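Local coordinates for protein hypoxanthine phosphoribosyltransferase (Bacillus anthracis, PDB 4QYI) that probably catalyses the salvage of hypoxanthine and guanine by transferring a phosphoribosyl group to the purine base, forming the nucleotide, at residues A[25-28]-A[29-32]; A[116-119]-A[120-124]. One frame throughout, in Å; residues are numbered along the deposited sequence.

Contact 1 (A[25-28]-A[29-32]); sequences LALQ and IERD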
loop_
_atom_site.group_PDB
_atom_site.type_symbol
_atom_site.label_atom_id
_atom_site.label_comp_id
_atom_site.label_asym_id
_atom_site.label_seq_id
_atom_site.Cartn_x
_atom_site.Cartn_y
_atom_site.Cartn_z
ATOM N N LEU A 25 9.618 -15.061 -5.403
ATOM C CA LEU A 25 9.804 -14.790 -3.977
ATOM C C LEU A 25 8.633 -15.345 -3.172
ATOM O O LEU A 25 8.817 -15.885 -2.087
ATOM C CB LEU A 25 9.940 -13.294 -3.718
ATOM C CG LEU A 25 11.215 -12.663 -4.264
ATOM C CD1 LEU A 25 11.194 -11.168 -4.022
ATOM C CD2 LEU A 25 12.471 -13.294 -3.681
ATOM N N ALA A 26 7.434 -15.242 -3.734
ATOM C CA ALA A 26 6.260 -15.771 -3.065
ATOM C C ALA A 26 6.381 -17.280 -2.914
ATOM O O ALA A 26 5.991 -17.823 -1.891
ATOM C CB ALA A 26 4.989 -15.395 -3.815
ATOM N N LEU A 27 6.911 -17.968 -3.923
ATOM C CA LEU A 27 7.081 -19.423 -3.817
ATOM C C LEU A 27 8.077 -19.763 -2.698
ATOM O O LEU A 27 7.877 -20.705 -1.965
ATOM C CB LEU A 27 7.533 -20.029 -5.151
ATOM C CG LEU A 27 6.503 -20.067 -6.299
ATOM C CD1 LEU A 27 7.182 -20.401 -7.624
ATOM C CD2 LEU A 27 5.367 -21.052 -6.006
ATOM N N GLN A 28 9.156 -19.000 -2.596
ATOM C CA GLN A 28 10.161 -19.238 -1.561
ATOM C C GLN A 28 9.538 -19.071 -0.170
ATOM O O GLN A 28 9.763 -19.874 0.724
ATOM C CB GLN A 28 11.321 -18.281 -1.742
ATOM C CG GLN A 28 12.052 -18.448 -3.058
ATOM C CD GLN A 28 13.140 -17.411 -3.257
ATOM O OE1 GLN A 28 13.551 -16.744 -2.318
ATOM N NE2 GLN A 28 13.600 -17.268 -4.493
ATOM N N ILE A 29 8.719 -18.039 -0.018
ATOM C CA ILE A 29 8.009 -17.806 1.235
ATOM C C ILE A 29 7.032 -18.950 1.558
ATOM O O ILE A 29 7.003 -19.450 2.674
ATOM C CB ILE A 29 7.275 -16.456 1.190
ATOM C CG1 ILE A 29 8.320 -15.340 1.167
ATOM C CG2 ILE A 29 6.306 -16.324 2.363
ATOM C CD1 ILE A 29 7.750 -13.980 0.847
ATOM N N GLU A 30 6.209 -19.348 0.598
ATOM C CA GLU A 30 5.285 -20.464 0.825
ATOM C C GLU A 30 6.038 -21.729 1.292
ATOM O O GLU A 30 5.569 -22.482 2.145
ATOM C CB GLU A 30 4.512 -20.774 -0.452
ATOM C CG GLU A 30 3.499 -19.709 -0.858
ATOM C CD GLU A 30 2.797 -20.036 -2.177
ATOM O OE1 GLU A 30 3.450 -20.555 -3.106
ATOM O OE2 GLU A 30 1.587 -19.803 -2.289
ATOM N N ARG A 31 7.198 -21.990 0.718
ATOM C CA ARG A 31 7.972 -23.165 1.105
ATOM C C ARG A 31 8.445 -23.136 2.521
ATOM O O ARG A 31 8.447 -24.150 3.187
ATOM C CB ARG A 31 9.190 -23.240 0.228
ATOM C CG ARG A 31 10.202 -24.312 0.535
ATOM C CD ARG A 31 11.363 -24.110 -0.436
ATOM N NE ARG A 31 11.930 -22.758 -0.284
ATOM C CZ ARG A 31 12.846 -22.399 0.618
ATOM N NH1 ARG A 31 13.269 -21.136 0.659
ATOM N NH2 ARG A 31 13.338 -23.281 1.481
ATOM N N ASP A 32 8.913 -21.977 2.962
ATOM C CA ASP A 32 9.423 -21.838 4.318
ATOM C C ASP A 32 8.337 -21.857 5.379
ATOM O O ASP A 32 8.648 -22.039 6.535
ATOM C CB ASP A 32 10.210 -20.538 4.450
ATOM C CG ASP A 32 11.516 -20.568 3.693
ATOM O OD1 ASP A 32 12.007 -21.676 3.402
ATOM O OD2 ASP A 32 12.032 -19.485 3.365
#
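Four successive i to i+4 backbone bonds tie 25-28 to 29-32 in the last turns of helix 15-32, from I29 N to L25 O at 3.0 Å through to D32 N to Q28 O at 3.2 Å. The tightest joins E30 N to A26 O at 2.9 Å and is nearly straight, with an N-H...O angle of 171°.

L27 and E30 meet on the outer side of the helix. The L27 methyl CD2 lies 3.5 Å from E30 OE1, and the two side chains cross at a slant. E30 is extended beyond CG, and its CG passes close to the carbonyl of A26. The other carboxylate oxygen, OE2, makes a salt bridge with K59.

R31 takes another course. Its CG stands anti to the backbone N (chi1 175°), and the chain bends at chi3 (58°). The guanidinium therefore turns back past Q28, with NE 3.7 Å from Q28 O. This approach is oblique. The end of R31 is held by its neighbour: R31 NH2 and D32 OD1 form a salt bridge of 2.8 Å, and D32 CG lies over one guanidinium face, toward its rim. D32 OD2 is hydrogen-bonded to the hydroxyl of Y145.

Within the helix, I29 CG1 packs 3.3 Å from the carbonyl oxygen L25 O. L25, A26 and I29 all touch L54, while I29 also meets Y145. This is an amphipathic helix of the phosphoribosyltransferase fold, its apolar face against helix 48-55 and strand 145-149. Each acidic side chain has a polar partner: K59 for E30, R31 and Y145 for D32. These partners probably favour the ionised form of both carboxylates.

Contact 2 (A[116-119]-A[120-124]); sequences HFFM and HKPKA
The H120 ring turns an edge toward the face of H116 in an offset edge-to-face pair, with centroids 5.3 Å apart and planes at 62°. The two residues are four apart in sequence, at the end of helix 108-118, where the chain turns toward strand 124-129. This is an alpha-to-beta connection of the phosphoribosyltransferase fold. H116 CG is anti to its backbone N (chi1 175°), which brings the ring to the side where H120 lies. H116 NE2 is hydrogen-bonded to D87, a second partner that helps fix the ring. H120 also packs on I88 and I92.

H120 N bonds to F117 O at 2.8 Å, an i to i+3 step. The next such bond, K121 N to F118 O at 3.0 Å, closes a type I beta turn from F118 to K121. The chain leaves the helical conformation at K121, which has positive phi (60°). Its backbone bonds to G94, and H120 O accepts a bond from T93 OG1, so the turn is tied to the loop before strand 96-101.

P122 follows and folds back over the helix end. Its ring carbon CG comes obliquely to the F118 ring, 4.2 Å from CD1. F117 is buried against V99 and L125, and F118 also touches L125. The P122 ring also meets the last-turn backbone, its CD lying 3.4 Å from F117 O.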
loop_
_atom_site.group_PDB
_atom_site.type_symbol
_atom_site.label_atom_id
_atom_site.label_comp_id
_atom_site.label_asym_id
_atom_site.label_seq_id
_atom_site.Cartn_x
_atom_site.Cartn_y
_atom_site.Cartn_z
ATOM N N HIS A 116 12.858 -3.902 17.377
ATOM C CA HIS A 116 11.528 -3.480 17.803
ATOM C C HIS A 116 10.532 -4.651 17.718
ATOM O O HIS A 116 9.790 -4.923 18.661
ATOM C CB HIS A 116 11.021 -2.296 16.970
ATOM C CG HIS A 116 9.611 -1.902 17.285
ATOM N ND1 HIS A 116 9.250 -1.326 18.480
ATOM C CD2 HIS A 116 8.477 -1.989 16.558
ATOM C CE1 HIS A 116 7.953 -1.087 18.482
ATOM N NE2 HIS A 116 7.459 -1.483 17.327
ATOM N N PHE A 117 10.527 -5.330 16.586
ATOM C CA PHE A 117 9.598 -6.443 16.417
ATOM C C PHE A 117 9.903 -7.593 17.380
ATOM O O PHE A 117 8.975 -8.212 17.909
ATOM C CB PHE A 117 9.566 -6.946 14.995
ATOM C CG PHE A 117 9.038 -5.950 14.008
ATOM C CD1 PHE A 117 7.756 -5.442 14.146
ATOM C CD2 PHE A 117 9.801 -5.568 12.920
ATOM C CE1 PHE A 117 7.252 -4.539 13.226
ATOM C CE2 PHE A 117 9.309 -4.664 11.995
ATOM C CZ PHE A 117 8.034 -4.151 12.146
ATOM N N PHE A 118 11.183 -7.842 17.648
ATOM C CA PHE A 118 11.513 -8.902 18.608
ATOM C C PHE A 118 10.927 -8.660 19.986
ATOM O O PHE A 118 10.644 -9.613 20.709
ATOM C CB PHE A 118 13.004 -9.271 18.658
ATOM C CG PHE A 118 13.394 -10.303 17.625
ATOM C CD1 PHE A 118 12.816 -11.579 17.661
ATOM C CD2 PHE A 118 14.349 -10.038 16.650
ATOM C CE1 PHE A 118 13.160 -12.548 16.740
ATOM C CE2 PHE A 118 14.702 -11.014 15.724
ATOM C CZ PHE A 118 14.108 -12.270 15.766
ATOM N N MET A 119 10.702 -7.392 20.335
ATOM C CA MET A 119 10.110 -7.064 21.622
ATOM C C MET A 119 8.693 -7.620 21.703
ATOM O O MET A 119 8.195 -7.879 22.785
ATOM C CB MET A 119 10.127 -5.541 21.866
ATOM C CG MET A 119 11.523 -4.993 22.158
ATOM S SD MET A 119 11.622 -3.178 22.234
ATOM C CE MET A 119 10.289 -2.779 23.364
ATOM N N HIS A 120 8.058 -7.831 20.550
ATOM C CA HIS A 120 6.689 -8.425 20.487
ATOM C C HIS A 120 6.660 -9.959 20.575
ATOM O O HIS A 120 5.591 -10.567 20.609
ATOM C CB HIS A 120 6.015 -7.988 19.195
ATOM C CG HIS A 120 5.643 -6.537 19.169
ATOM N ND1 HIS A 120 4.364 -6.105 18.890
ATOM C CD2 HIS A 120 6.363 -5.427 19.447
ATOM C CE1 HIS A 120 4.325 -4.782 18.946
ATOM N NE2 HIS A 120 5.525 -4.348 19.285
ATOM N N LYS A 121 7.835 -10.568 20.536
ATOM C CA LYS A 121 8.002 -12.031 20.636
ATOM C C LYS A 121 7.313 -12.877 19.559
ATOM O O LYS A 121 6.490 -13.739 19.844
ATOM C CB LYS A 121 7.648 -12.504 22.040
ATOM C CG LYS A 121 8.528 -11.819 23.090
ATOM C CD LYS A 121 8.255 -12.335 24.490
ATOM C CE LYS A 121 9.157 -11.650 25.505
ATOM N NZ LYS A 121 8.908 -12.189 26.868
ATOM N N PRO A 122 7.674 -12.632 18.302
ATOM C CA PRO A 122 7.102 -13.410 17.222
ATOM C C PRO A 122 7.720 -14.802 17.207
ATOM O O PRO A 122 8.808 -14.991 17.742
ATOM C CB PRO A 122 7.543 -12.642 15.979
ATOM C CG PRO A 122 8.825 -12.004 16.396
ATOM C CD PRO A 122 8.571 -11.574 17.809
ATOM N N LYS A 123 7.029 -15.752 16.597
ATOM C CA LYS A 123 7.546 -17.116 16.472
ATOM C C LYS A 123 8.730 -17.103 15.507
ATOM O O LYS A 123 9.730 -17.759 15.746
ATOM C CB LYS A 123 6.452 -18.038 15.955
ATOM C CG LYS A 123 6.880 -19.475 15.710
ATOM C CD LYS A 123 5.682 -20.252 15.167
ATOM C CE LYS A 123 5.862 -21.733 14.860
ATOM N NZ LYS A 123 6.676 -21.955 13.632
ATOM N N ALA A 124 8.624 -16.299 14.441
ATOM C CA ALA A 124 9.691 -16.181 13.454
ATOM C C ALA A 124 9.624 -14.796 12.809
ATOM O O ALA A 124 8.551 -14.198 12.715
ATOM C CB ALA A 124 9.551 -17.258 12.403
#

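Overall arrangement
Contact 1 comes first along the chain, at the end of helix 15-32. Contact 2 follows much later, at the end of helix 108-118 and in the loop that joins it to strand 124-129. Their centres are 21 Å apart, and their nearest atoms are about 7 Å apart without touching. Both belong to the phosphoribosyltransferase domain and to helices that pack against its mixed sheet. Contact 1 meets strand 145-149, whereas contact 2 meets strands 96-101 and 124-129, which are neighbours in that same sheet. The side chains of L25 and F117 are about 14 and 12 Å from the magnesium ion at E101 and D102. Neither contact includes a magnesium ligand; both are packing within the fold.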